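Local coordinates for DNA polymerase (Bacillus phage phi29, PDB 2PY5), which replicates the viral genome by protein-primed, highly processive strand-displacement DNA synthesis and proofreads its product with a 3'-5' exonuclease, at residues P255-Y265 with T357-D365; A190-F198 with L384-F393. The protein carries 2 engineered substitutions. One frame throughout, in Å; residues are numbered along the deposited sequence. Where two conformers were deposited one is given.

Contact 1: P255-Y265 with T357-D365; sequences PAQMYSRLLPY and TGLFKDFID. With EDO (1,2-ethanediol), chain T; EDO (1,2-ethanediol), chain N; EDO (1,2-ethanediol), chain I.
Tyr259 and Asp365 join two helices of the polymerase domain of this family B enzyme: the Tyr259 hydroxyl gives its hydrogen to OD1 of Asp365 (OH to OD1 2.6 Å), on the syn side of that oxygen. Lys361 completes a triangle, its NZ donating to Tyr259 OH at 3.1 Å and forming a salt bridge with OD2 of Asp365. The hydroxyl is thus gripped as both donor and acceptor, and the lysine may polarise it. Further in, two waters fasten the turn 358-361 to the C-terminal end of helix 253-260. One accepts from Gly358 N and lies near Met258 O and Arg261 O; the other links Phe360 N to Met258 O.

The axes of segments 255-260 and 361-365 approach to 9.6 Å, their directions 140° apart. Ile364, a residue involved in binding DNA and dNTP, packs between them: CG2 meets Tyr259 CD2 at 3.7 Å, while CD1 reaches the Pro255 carbonyl and Met258 CB. Bent at its last torsion (chi3 80°), Met258 lays CE over one face of the Phe360 ring, 3.7 Å from the centroid, while Leu263 CD1 meets the ring edge 3.9 Å from Phe360 CE1.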
loop_
_atom_site.group_PDB
_atom_site.type_symbol
_atom_site.label_atom_id
_atom_site.label_comp_id
_atom_site.label_asym_id
_atom_site.label_seq_id
_atom_site.Cartn_x
_atom_site.Cartn_y
_atom_site.Cartn_z
ATOM N N PRO F 255 6.686 -12.914 0.173
ATOM C CA PRO F 255 7.625 -13.709 -0.614
ATOM C C PRO F 255 7.866 -15.121 -0.061
ATOM O O PRO F 255 8.053 -16.074 -0.845
ATOM C CB PRO F 255 8.909 -12.870 -0.576
ATOM C CG PRO F 255 8.426 -11.484 -0.483
ATOM C CD PRO F 255 7.261 -11.597 0.502
ATOM N N ALA F 256 7.890 -15.280 1.266
ATOM C CA ALA F 256 8.071 -16.599 1.860
ATOM C C ALA F 256 6.935 -17.549 1.461
ATOM O O ALA F 256 7.191 -18.708 1.148
ATOM C CB ALA F 256 8.178 -16.514 3.377
ATOM N N GLN F 257 5.699 -17.072 1.464
ATOM C CA GLN F 257 4.580 -17.945 1.037
ATOM C C GLN F 257 4.712 -18.330 -0.437
ATOM O O GLN F 257 4.505 -19.487 -0.830
ATOM C CB GLN F 257 3.211 -17.306 1.275
ATOM C CG GLN F 257 2.968 -16.757 2.660
ATOM C CD GLN F 257 3.470 -17.636 3.751
ATOM O OE1 GLN F 257 3.081 -18.800 3.867
ATOM N NE2 GLN F 257 4.369 -17.092 4.581
ATOM N N MET F 258 5.065 -17.344 -1.250
ATOM C CA MET F 258 5.266 -17.557 -2.689
ATOM C C MET F 258 6.379 -18.569 -2.970
ATOM O O MET F 258 6.293 -19.363 -3.912
ATOM C CB MET F 258 5.534 -16.208 -3.363
ATOM C CG MET F 258 4.343 -15.277 -3.208
ATOM S SD MET F 258 4.735 -13.548 -3.541
ATOM C CE MET F 258 4.683 -13.658 -5.232
ATOM N N TYR F 259 7.413 -18.565 -2.132
ATOM C CA TYR F 259 8.570 -19.402 -2.374
ATOM C C TYR F 259 8.311 -20.868 -2.066
ATOM O O TYR F 259 8.860 -21.727 -2.743
ATOM C CB TYR F 259 9.750 -18.920 -1.527
ATOM C CG TYR F 259 11.104 -19.340 -2.059
ATOM C CD1 TYR F 259 11.810 -20.379 -1.479
ATOM C CD2 TYR F 259 11.674 -18.682 -3.142
ATOM C CE1 TYR F 259 13.068 -20.771 -1.980
ATOM C CE2 TYR F 259 12.920 -19.036 -3.631
ATOM C CZ TYR F 259 13.611 -20.091 -3.057
ATOM O OH TYR F 259 14.842 -20.441 -3.536
ATOM N N SER F 260 7.466 -21.160 -1.066
ATOM C CA SER F 260 7.388 -22.540 -0.565
ATOM C C SER F 260 6.007 -23.172 -0.457
ATOM O O SER F 260 5.923 -24.403 -0.341
ATOM C CB SER F 260 8.093 -22.659 0.786
ATOM O OG SER F 260 7.374 -22.023 1.806
ATOM N N ARG F 261 4.935 -22.392 -0.550
ATOM C CA ARG F 261 3.611 -22.966 -0.374
ATOM C C ARG F 261 3.006 -23.544 -1.642
ATOM O O ARG F 261 3.367 -23.163 -2.743
ATOM C CB ARG F 261 2.614 -21.952 0.207
ATOM C CG ARG F 261 3.035 -21.389 1.543
ATOM C CD ARG F 261 2.925 -22.376 2.675
ATOM N NE ARG F 261 2.964 -21.683 3.960
ATOM C CZ ARG F 261 2.916 -22.263 5.146
ATOM N NH1 ARG F 261 2.838 -23.588 5.258
ATOM N NH2 ARG F 261 2.938 -21.514 6.244
ATOM N N LEU F 262 2.099 -24.493 -1.458
ATOM C CA LEU F 262 1.301 -25.027 -2.559
ATOM C C LEU F 262 0.340 -23.955 -3.047
ATOM O O LEU F 262 -0.506 -23.486 -2.285
ATOM C CB LEU F 262 0.522 -26.254 -2.098
ATOM C CG LEU F 262 -0.204 -27.059 -3.163
ATOM C CD1 LEU F 262 0.787 -27.704 -4.167
ATOM C CD2 LEU F 262 -1.064 -28.120 -2.475
ATOM N N LEU F 263 0.444 -23.593 -4.318
ATOM C CA LEU F 263 -0.319 -22.476 -4.878
ATOM C C LEU F 263 -1.037 -22.868 -6.166
ATOM O O LEU F 263 -0.573 -23.751 -6.905
ATOM C CB LEU F 263 0.577 -21.263 -5.101
ATOM C CG LEU F 263 1.231 -20.643 -3.862
ATOM C CD1 LEU F 263 2.313 -19.630 -4.218
ATOM C CD2 LEU F 263 0.123 -20.011 -3.001
ATOM N N PRO F 264 -2.173 -22.228 -6.447
ATOM C CA PRO F 264 -3.022 -22.648 -7.558
ATOM C C PRO F 264 -2.554 -22.162 -8.919
ATOM O O PRO F 264 -1.966 -21.076 -9.045
ATOM C CB PRO F 264 -4.360 -21.971 -7.208
ATOM C CG PRO F 264 -3.932 -20.711 -6.591
ATOM C CD PRO F 264 -2.784 -21.091 -5.718
ATOM N N TYR F 265 -2.876 -22.942 -9.954
ATOM C CA TYR F 265 -2.698 -22.498 -11.330
ATOM C C TYR F 265 -3.732 -23.182 -12.234
ATOM O O TYR F 265 -4.455 -24.122 -11.813
ATOM C CB TYR F 265 -1.262 -22.775 -11.818
ATOM C CG TYR F 265 -0.983 -24.225 -12.115
ATOM C CD1 TYR F 265 -1.126 -24.728 -13.408
ATOM C CD2 TYR F 265 -0.593 -25.098 -11.113
ATOM C CE1 TYR F 265 -0.889 -26.062 -13.686
ATOM C CE2 TYR F 265 -0.348 -26.465 -11.398
ATOM C CZ TYR F 265 -0.527 -26.921 -12.675
ATOM O OH TYR F 265 -0.272 -28.269 -12.970
ATOM N N THR F 357 4.217 -26.036 -6.128
ATOM C CA THR F 357 5.163 -25.153 -5.487
ATOM C C THR F 357 6.141 -24.700 -6.550
ATOM O O THR F 357 6.210 -25.299 -7.628
ATOM C CB THR F 357 5.911 -25.857 -4.339
ATOM O OG1 THR F 357 6.718 -26.935 -4.862
ATOM C CG2 THR F 357 4.924 -26.368 -3.310
ATOM N N GLY F 358 6.896 -23.645 -6.261
ATOM C CA GLY F 358 8.031 -23.276 -7.092
ATOM C C GLY F 358 7.835 -22.303 -8.247
ATOM O O GLY F 358 8.805 -21.981 -8.951
ATOM N N LEU F 359 6.606 -21.827 -8.462
ATOM C CA LEU F 359 6.347 -20.912 -9.585
ATOM C C LEU F 359 7.127 -19.608 -9.471
ATOM O O LEU F 359 7.412 -18.980 -10.489
ATOM C CB LEU F 359 4.847 -20.619 -9.744
ATOM C CG LEU F 359 4.030 -21.763 -10.338
ATOM C CD1 LEU F 359 2.548 -21.573 -10.041
ATOM C CD2 LEU F 359 4.263 -21.865 -11.837
ATOM N N PHE F 360 7.480 -19.208 -8.240
ATOM C CA PHE F 360 8.159 -17.937 -7.992
ATOM C C PHE F 360 9.633 -18.055 -7.636
ATOM O O PHE F 360 10.273 -17.039 -7.353
ATOM C CB PHE F 360 7.433 -17.168 -6.880
ATOM C CG PHE F 360 6.010 -16.875 -7.195
ATOM C CD1 PHE F 360 4.994 -17.703 -6.749
ATOM C CD2 PHE F 360 5.691 -15.795 -7.983
ATOM C CE1 PHE F 360 3.693 -17.406 -7.046
ATOM C CE2 PHE F 360 4.376 -15.518 -8.306
ATOM C CZ PHE F 360 3.386 -16.327 -7.829
ATOM N N LYS F 361 10.178 -19.270 -7.681
ATOM C CA LYS F 361 11.536 -19.519 -7.210
ATOM C C LYS F 361 12.558 -18.621 -7.909
ATOM O O LYS F 361 13.336 -17.930 -7.258
ATOM C CB LYS F 361 11.936 -20.962 -7.438
ATOM C CG LYS F 361 13.323 -21.257 -6.932
ATOM C CD LYS F 361 13.607 -22.731 -6.947
ATOM C CE LYS F 361 15.086 -23.004 -6.944
ATOM N NZ LYS F 361 15.797 -22.358 -5.803
ATOM N N ASP F 362 12.566 -18.645 -9.241
ATOM C CA ASP F 362 13.607 -17.931 -9.981
ATOM C C ASP F 362 13.496 -16.416 -9.808
ATOM O O ASP F 362 14.507 -15.729 -9.726
ATOM C CB ASP F 362 13.593 -18.310 -11.468
ATOM C CG ASP F 362 14.033 -19.751 -11.723
ATOM O OD1 ASP F 362 14.682 -20.374 -10.847
ATOM O OD2 ASP F 362 13.746 -20.256 -12.834
ATOM N N PHE F 363 12.277 -15.898 -9.754
ATOM C CA PHE F 363 12.058 -14.448 -9.572
ATOM C C PHE F 363 12.534 -14.016 -8.202
ATOM O O PHE F 363 13.233 -13.015 -8.042
ATOM C CB PHE F 363 10.565 -14.122 -9.719
ATOM C CG PHE F 363 10.225 -12.667 -9.488
ATOM C CD1 PHE F 363 10.371 -11.740 -10.510
ATOM C CD2 PHE F 363 9.758 -12.220 -8.248
ATOM C CE1 PHE F 363 10.066 -10.385 -10.304
ATOM C CE2 PHE F 363 9.454 -10.865 -8.047
ATOM C CZ PHE F 363 9.586 -9.964 -9.082
ATOM N N ILE F 364 12.147 -14.779 -7.197
ATOM C CA ILE F 364 12.522 -14.429 -5.834
ATOM C C ILE F 364 14.025 -14.598 -5.624
ATOM O O ILE F 364 14.661 -13.765 -4.993
ATOM C CB ILE F 364 11.689 -15.220 -4.797
ATOM C CG1 ILE F 364 10.227 -14.763 -4.870
ATOM C CG2 ILE F 364 12.262 -15.044 -3.380
ATOM C CD1 ILE F 364 9.253 -15.577 -4.053
ATOM N N ASP F 365 14.610 -15.670 -6.158
ATOM C CA ASP F 365 16.066 -15.849 -6.078
ATOM C C ASP F 365 16.808 -14.656 -6.693
ATOM O O ASP F 365 17.772 -14.166 -6.108
ATOM C CB ASP F 365 16.482 -17.139 -6.786
ATOM C CG ASP F 365 16.151 -18.409 -5.984
ATOM O OD1 ASP F 365 15.789 -18.310 -4.786
ATOM O OD2 ASP F 365 16.277 -19.519 -6.551
HETATM C C1 EDO T . 6.090 -19.599 6.206
HETATM O O1 EDO T . 6.462 -18.239 6.451
HETATM C C2 EDO T . 6.589 -20.060 4.839
HETATM O O2 EDO T . 8.024 -20.038 4.782
HETATM C C1 EDO N . 15.505 -16.443 -2.101
HETATM O O1 EDO N . 16.785 -16.759 -2.644
HETATM C C2 EDO N . 15.055 -17.575 -1.196
HETATM O O2 EDO N . 15.658 -17.445 0.093
HETATM C C1 EDO I . 4.153 -27.542 -0.318
HETATM O O1 EDO I . 3.103 -28.412 0.119
HETATM C C2 EDO I . 4.946 -27.042 0.887
HETATM O O2 EDO I . 6.344 -26.901 0.585
HETATM O O HOH W 1 5.272 -21.962 -4.230
HETATM O O HOH W 2 7.857 -20.571 -5.737
#

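Contact 2: A190-F198 with L384-F393; sequences AGSDSLKGF and LMLNSLYGKF. With EDO (1,2-ethanediol), chain H; nucleotides of chain C.
At the DNA-lined junction of this family B polymerase, Gly191 and Ser194 meet Ser388 and Met385: helix 190-202, running from the end of the exonuclease region into the linking region, packs on the end of helix 376-387 and the turn after it, in the polymerization region. Gly191, with no side chain, lets Lys392 lie close, and its CA-H faces Ser388 O at 3.6 Å.

One hydrogen bond crosses the junction, from Ser194 OG to Met385 O (2.8 Å), with the donor tilted 19° from the carbonyl plane. Ser388 OG turns back to Leu384 O, leaving its CB against Ser194 OG. Met385, bent at chi2 and chi3, curls its CE to 3.6 Å from Asp193 O. CD1 of Leu389 touches Leu195 CA and Phe198 CB, CD2 comes obliquely to the Phe198 ring, and Phe393 and Phe198 form an offset edge-to-face pair, planes at 72°.

Lys392 passes along the Gly191 carbonyl (CG to O 3.3 Å) before NZ donates to OP2 of DC4 of chain C at 2.8 Å and to its O5'. Ser192 OG donates to OP1 of DA3 of chain C at 2.7 Å, and a water joins Lys392 NZ to OP2 of that nucleotide. Successive phosphates are therefore held by Ser192 of the linking region and Lys392 of the polymerization region, consistent with the linking region's role in coordinating synthesis with degradation.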
loop_
_atom_site.group_PDB
_atom_site.type_symbol
_atom_site.label_atom_id
_atom_site.label_comp_id
_atom_site.label_asym_id
_atom_site.label_seq_id
_atom_site.Cartn_x
_atom_site.Cartn_y
_atom_site.Cartn_z
ATOM N N ALA F 190 4.956 0.460 -9.562
ATOM C CA ALA F 190 5.784 -0.597 -8.960
ATOM C C ALA F 190 5.216 -1.986 -9.224
ATOM O O ALA F 190 5.959 -2.924 -9.558
ATOM C CB ALA F 190 5.957 -0.346 -7.459
ATOM N N GLY F 191 3.895 -2.161 -9.095
ATOM C CA GLY F 191 3.311 -3.469 -9.340
ATOM C C GLY F 191 3.435 -3.915 -10.795
ATOM O O GLY F 191 3.616 -5.107 -11.074
ATOM N N SER F 192 3.279 -2.973 -11.714
ATOM C CA SER F 192 3.398 -3.262 -13.133
ATOM C C SER F 192 4.831 -3.699 -13.417
ATOM O O SER F 192 5.041 -4.641 -14.179
ATOM C CB SER F 192 3.018 -2.036 -13.946
ATOM O OG SER F 192 2.897 -2.330 -15.313
ATOM N N ASP F 193 5.796 -3.060 -12.768
ATOM C CA ASP F 193 7.216 -3.430 -12.944
ATOM C C ASP F 193 7.433 -4.859 -12.431
ATOM O O ASP F 193 8.112 -5.691 -13.084
ATOM C CB ASP F 193 8.172 -2.489 -12.199
ATOM C CG ASP F 193 8.277 -1.117 -12.811
ATOM O OD1 ASP F 193 8.248 -1.004 -14.036
ATOM O OD2 ASP F 193 8.453 -0.140 -12.042
ATOM N N SER F 194 6.875 -5.148 -11.271
ATOM C CA SER F 194 7.026 -6.476 -10.660
ATOM C C SER F 194 6.459 -7.556 -11.562
ATOM O O SER F 194 7.086 -8.592 -11.805
ATOM C CB SER F 194 6.352 -6.553 -9.293
ATOM O OG SER F 194 7.137 -5.945 -8.300
ATOM N N LEU F 195 5.252 -7.342 -12.062
ATOM C CA LEU F 195 4.618 -8.344 -12.908
ATOM C C LEU F 195 5.373 -8.563 -14.213
ATOM O O LEU F 195 5.507 -9.702 -14.664
ATOM C CB LEU F 195 3.148 -7.984 -13.173
ATOM C CG LEU F 195 2.319 -9.023 -13.923
ATOM C CD1 LEU F 195 2.302 -10.366 -13.211
ATOM C CD2 LEU F 195 0.891 -8.513 -14.171
ATOM N N LYS F 196 5.857 -7.483 -14.816
ATOM C CA LYS F 196 6.620 -7.585 -16.058
ATOM C C LYS F 196 7.888 -8.394 -15.804
ATOM O O LYS F 196 8.242 -9.267 -16.600
ATOM C CB LYS F 196 6.948 -6.203 -16.615
ATOM C CG LYS F 196 7.685 -6.224 -17.939
ATOM C CD LYS F 196 9.179 -6.263 -17.755
ATOM C CE LYS F 196 9.891 -5.966 -19.059
ATOM N NZ LYS F 196 11.360 -6.009 -18.903
ATOM N N GLY F 197 8.552 -8.117 -14.692
ATOM C CA GLY F 197 9.784 -8.830 -14.317
ATOM C C GLY F 197 9.550 -10.303 -14.113
ATOM O O GLY F 197 10.355 -11.139 -14.560
ATOM N N PHE F 198 8.454 -10.628 -13.460
ATOM C CA PHE F 198 8.054 -12.018 -13.275
ATOM C C PHE F 198 7.819 -12.701 -14.619
ATOM O O PHE F 198 8.325 -13.807 -14.869
ATOM C CB PHE F 198 6.806 -12.077 -12.423
ATOM C CG PHE F 198 6.285 -13.455 -12.219
ATOM C CD1 PHE F 198 7.037 -14.405 -11.542
ATOM C CD2 PHE F 198 5.049 -13.808 -12.706
ATOM C CE1 PHE F 198 6.539 -15.691 -11.356
ATOM C CE2 PHE F 198 4.550 -15.095 -12.528
ATOM C CZ PHE F 198 5.293 -16.026 -11.858
ATOM N N LEU F 384 11.210 -3.501 -3.500
ATOM C CA LEU F 384 10.003 -3.109 -4.184
ATOM C C LEU F 384 9.561 -4.166 -5.199
ATOM O O LEU F 384 8.381 -4.504 -5.283
ATOM C CB LEU F 384 10.209 -1.741 -4.854
ATOM C CG LEU F 384 8.989 -0.947 -5.266
ATOM C CD1 LEU F 384 8.033 -0.654 -4.102
ATOM C CD2 LEU F 384 9.485 0.355 -5.887
ATOM N N MET F 385 10.505 -4.736 -5.941
ATOM C CA MET F 385 10.167 -5.786 -6.902
ATOM C C MET F 385 9.587 -7.027 -6.200
ATOM O O MET F 385 8.596 -7.603 -6.634
ATOM C CB MET F 385 11.393 -6.179 -7.724
ATOM C CG MET F 385 11.795 -5.137 -8.764
ATOM S SD MET F 385 10.618 -4.983 -10.103
ATOM C CE MET F 385 10.902 -6.496 -11.037
ATOM N N LEU F 386 10.203 -7.419 -5.099
ATOM C CA LEU F 386 9.747 -8.586 -4.336
ATOM C C LEU F 386 8.382 -8.356 -3.709
ATOM O O LEU F 386 7.561 -9.270 -3.637
ATOM C CB LEU F 386 10.766 -8.911 -3.244
ATOM C CG LEU F 386 12.065 -9.523 -3.766
ATOM C CD1 LEU F 386 13.162 -9.429 -2.724
ATOM C CD2 LEU F 386 11.851 -10.986 -4.199
ATOM N N ASN F 387 8.157 -7.129 -3.231
ATOM C CA ASN F 387 6.973 -6.819 -2.398
ATOM C C ASN F 387 5.723 -6.483 -3.224
ATOM O O ASN F 387 4.602 -6.631 -2.738
ATOM C CB ASN F 387 7.283 -5.665 -1.439
ATOM C CG ASN F 387 8.217 -6.067 -0.317
ATOM O OD1 ASN F 387 8.271 -7.244 0.059
ATOM N ND2 ASN F 387 8.931 -5.085 0.260
ATOM N N SER F 388 5.911 -6.036 -4.462
ATOM C CA SER F 388 4.828 -5.499 -5.279
ATOM C C SER F 388 4.231 -6.516 -6.266
ATOM O O SER F 388 3.319 -6.179 -7.024
ATOM C CB SER F 388 5.325 -4.270 -6.057
ATOM O OG SER F 388 5.922 -3.287 -5.224
ATOM N N LEU F 389 4.685 -7.762 -6.213
ATOM C CA LEU F 389 4.191 -8.779 -7.140
ATOM C C LEU F 389 2.822 -9.400 -6.767
ATOM O O LEU F 389 1.916 -9.457 -7.609
ATOM C CB LEU F 389 5.229 -9.914 -7.297
ATOM C CG LEU F 389 4.844 -10.974 -8.319
ATOM C CD1 LEU F 389 4.510 -10.435 -9.700
ATOM C CD2 LEU F 389 5.999 -11.998 -8.412
ATOM N N TYR F 390 2.648 -9.893 -5.540
ATOM C CA TYR F 390 1.476 -10.736 -5.290
ATOM C C TYR F 390 0.171 -9.994 -5.534
ATOM O O TYR F 390 -0.813 -10.556 -6.025
ATOM C CB TYR F 390 1.481 -11.375 -3.886
ATOM C CG TYR F 390 0.913 -10.516 -2.776
ATOM C CD1 TYR F 390 -0.455 -10.469 -2.537
ATOM C CD2 TYR F 390 1.740 -9.754 -1.980
ATOM C CE1 TYR F 390 -0.970 -9.689 -1.542
ATOM C CE2 TYR F 390 1.225 -8.959 -0.972
ATOM C CZ TYR F 390 -0.131 -8.929 -0.768
ATOM O OH TYR F 390 -0.655 -8.156 0.246
ATOM N N GLY F 391 0.164 -8.710 -5.180
ATOM C CA GLY F 391 -1.053 -7.930 -5.271
ATOM C C GLY F 391 -1.597 -7.800 -6.680
ATOM O O GLY F 391 -2.787 -7.600 -6.879
ATOM N N LYS F 392 -0.719 -7.877 -7.674
ATOM C CA LYS F 392 -1.141 -7.740 -9.069
ATOM C C LYS F 392 -1.987 -8.925 -9.547
ATOM O O LYS F 392 -2.782 -8.794 -10.464
ATOM C CB LYS F 392 0.074 -7.562 -9.959
ATOM C CG LYS F 392 0.716 -6.183 -9.824
ATOM C CD LYS F 392 -0.055 -5.072 -10.513
ATOM C CE LYS F 392 0.075 -5.095 -12.047
ATOM N NZ LYS F 392 -0.589 -3.921 -12.698
ATOM N N PHE F 393 -1.812 -10.084 -8.924
ATOM C CA PHE F 393 -2.561 -11.265 -9.373
ATOM C C PHE F 393 -4.087 -11.102 -9.206
ATOM O O PHE F 393 -4.862 -11.617 -10.006
ATOM C CB PHE F 393 -2.054 -12.521 -8.665
ATOM C CG PHE F 393 -0.785 -13.062 -9.255
ATOM C CD1 PHE F 393 0.455 -12.701 -8.752
ATOM C CD2 PHE F 393 -0.838 -13.897 -10.349
ATOM C CE1 PHE F 393 1.605 -13.187 -9.339
ATOM C CE2 PHE F 393 0.290 -14.384 -10.917
ATOM C CZ PHE F 393 1.516 -14.030 -10.417
HETATM C C1 EDO H . 11.361 -7.008 2.599
HETATM O O1 EDO H . 10.596 -5.790 2.652
HETATM C C2 EDO H . 12.164 -7.037 1.299
HETATM O O2 EDO H . 11.505 -7.663 0.177
ATOM P P DC C 4 -1.173 -0.919 -10.730
ATOM O OP1 DC C 4 -0.766 -0.381 -9.414
ATOM O OP2 DC C 4 -0.156 -1.350 -11.736
ATOM O "O5'" DC C 4 -2.162 -2.153 -10.586
ATOM C "C5'" DC C 4 -3.199 -2.086 -9.640
ATOM C "C4'" DC C 4 -3.257 -3.399 -8.880
ATOM O "O4'" DC C 4 -2.035 -3.608 -8.121
ATOM C "C3'" DC C 4 -4.362 -3.427 -7.841
ATOM O "O3'" DC C 4 -5.560 -3.807 -8.464
ATOM C "C2'" DC C 4 -3.859 -4.470 -6.870
ATOM C "C1'" DC C 4 -2.369 -4.183 -6.872
ATOM N N1 DC C 4 -1.965 -3.288 -5.757
ATOM C C2 DC C 4 -1.995 -3.810 -4.452
ATOM O O2 DC C 4 -2.377 -4.980 -4.255
ATOM N N3 DC C 4 -1.622 -3.022 -3.416
ATOM C C4 DC C 4 -1.218 -1.775 -3.646
ATOM N N4 DC C 4 -0.853 -1.046 -2.580
ATOM C C5 DC C 4 -1.172 -1.227 -4.961
ATOM C C6 DC C 4 -1.551 -2.001 -5.982
ATOM P P DA C 3 -0.399 -0.963 -16.420
ATOM O OP1 DA C 3 1.004 -0.594 -16.150
ATOM O OP2 DA C 3 -0.834 -2.358 -16.758
ATOM O "O5'" DA C 3 -1.303 -0.485 -15.195
ATOM C "C5'" DA C 3 -0.921 0.666 -14.498
ATOM C "C4'" DA C 3 -2.089 1.100 -13.635
ATOM O "O4'" DA C 3 -3.182 1.473 -14.497
ATOM C "C3'" DA C 3 -2.661 0.034 -12.715
ATOM O "O3'" DA C 3 -2.105 0.188 -11.419
ATOM C "C2'" DA C 3 -4.161 0.353 -12.671
ATOM C "C1'" DA C 3 -4.450 1.097 -13.967
ATOM N N9 DA C 3 -5.036 0.346 -15.080
ATOM C C8 DA C 3 -4.608 -0.868 -15.572
ATOM N N7 DA C 3 -5.279 -1.289 -16.625
ATOM C C5 DA C 3 -6.201 -0.277 -16.842
ATOM C C6 DA C 3 -7.219 -0.103 -17.801
ATOM N N6 DA C 3 -7.480 -0.995 -18.765
ATOM N N1 DA C 3 -7.962 1.031 -17.736
ATOM C C2 DA C 3 -7.702 1.924 -16.770
ATOM N N3 DA C 3 -6.773 1.866 -15.811
ATOM C C4 DA C 3 -6.053 0.739 -15.907
HETATM O O HOH W 3 0.294 -4.472 -15.354
#

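The centres of contacts 1 and 2 lie about 13 Å apart. Along the chain the order is 190-198, 255-265, 357-365, 384-393, placing both halves of contact 1 between those of contact 2. Helix 361-373 is followed directly by helix 376-387, so the second halves are near neighbours in sequence. The two contacts meet through aromatic side chains: Phe198 CE1 lies 3.5 Å from Phe360 CD2, and Phe363 CZ lies 3.5 Å from Met385 O. Continuous packing thus connects the DNA-lined junction of contact 2 with the polymerization-domain helices of contact 1.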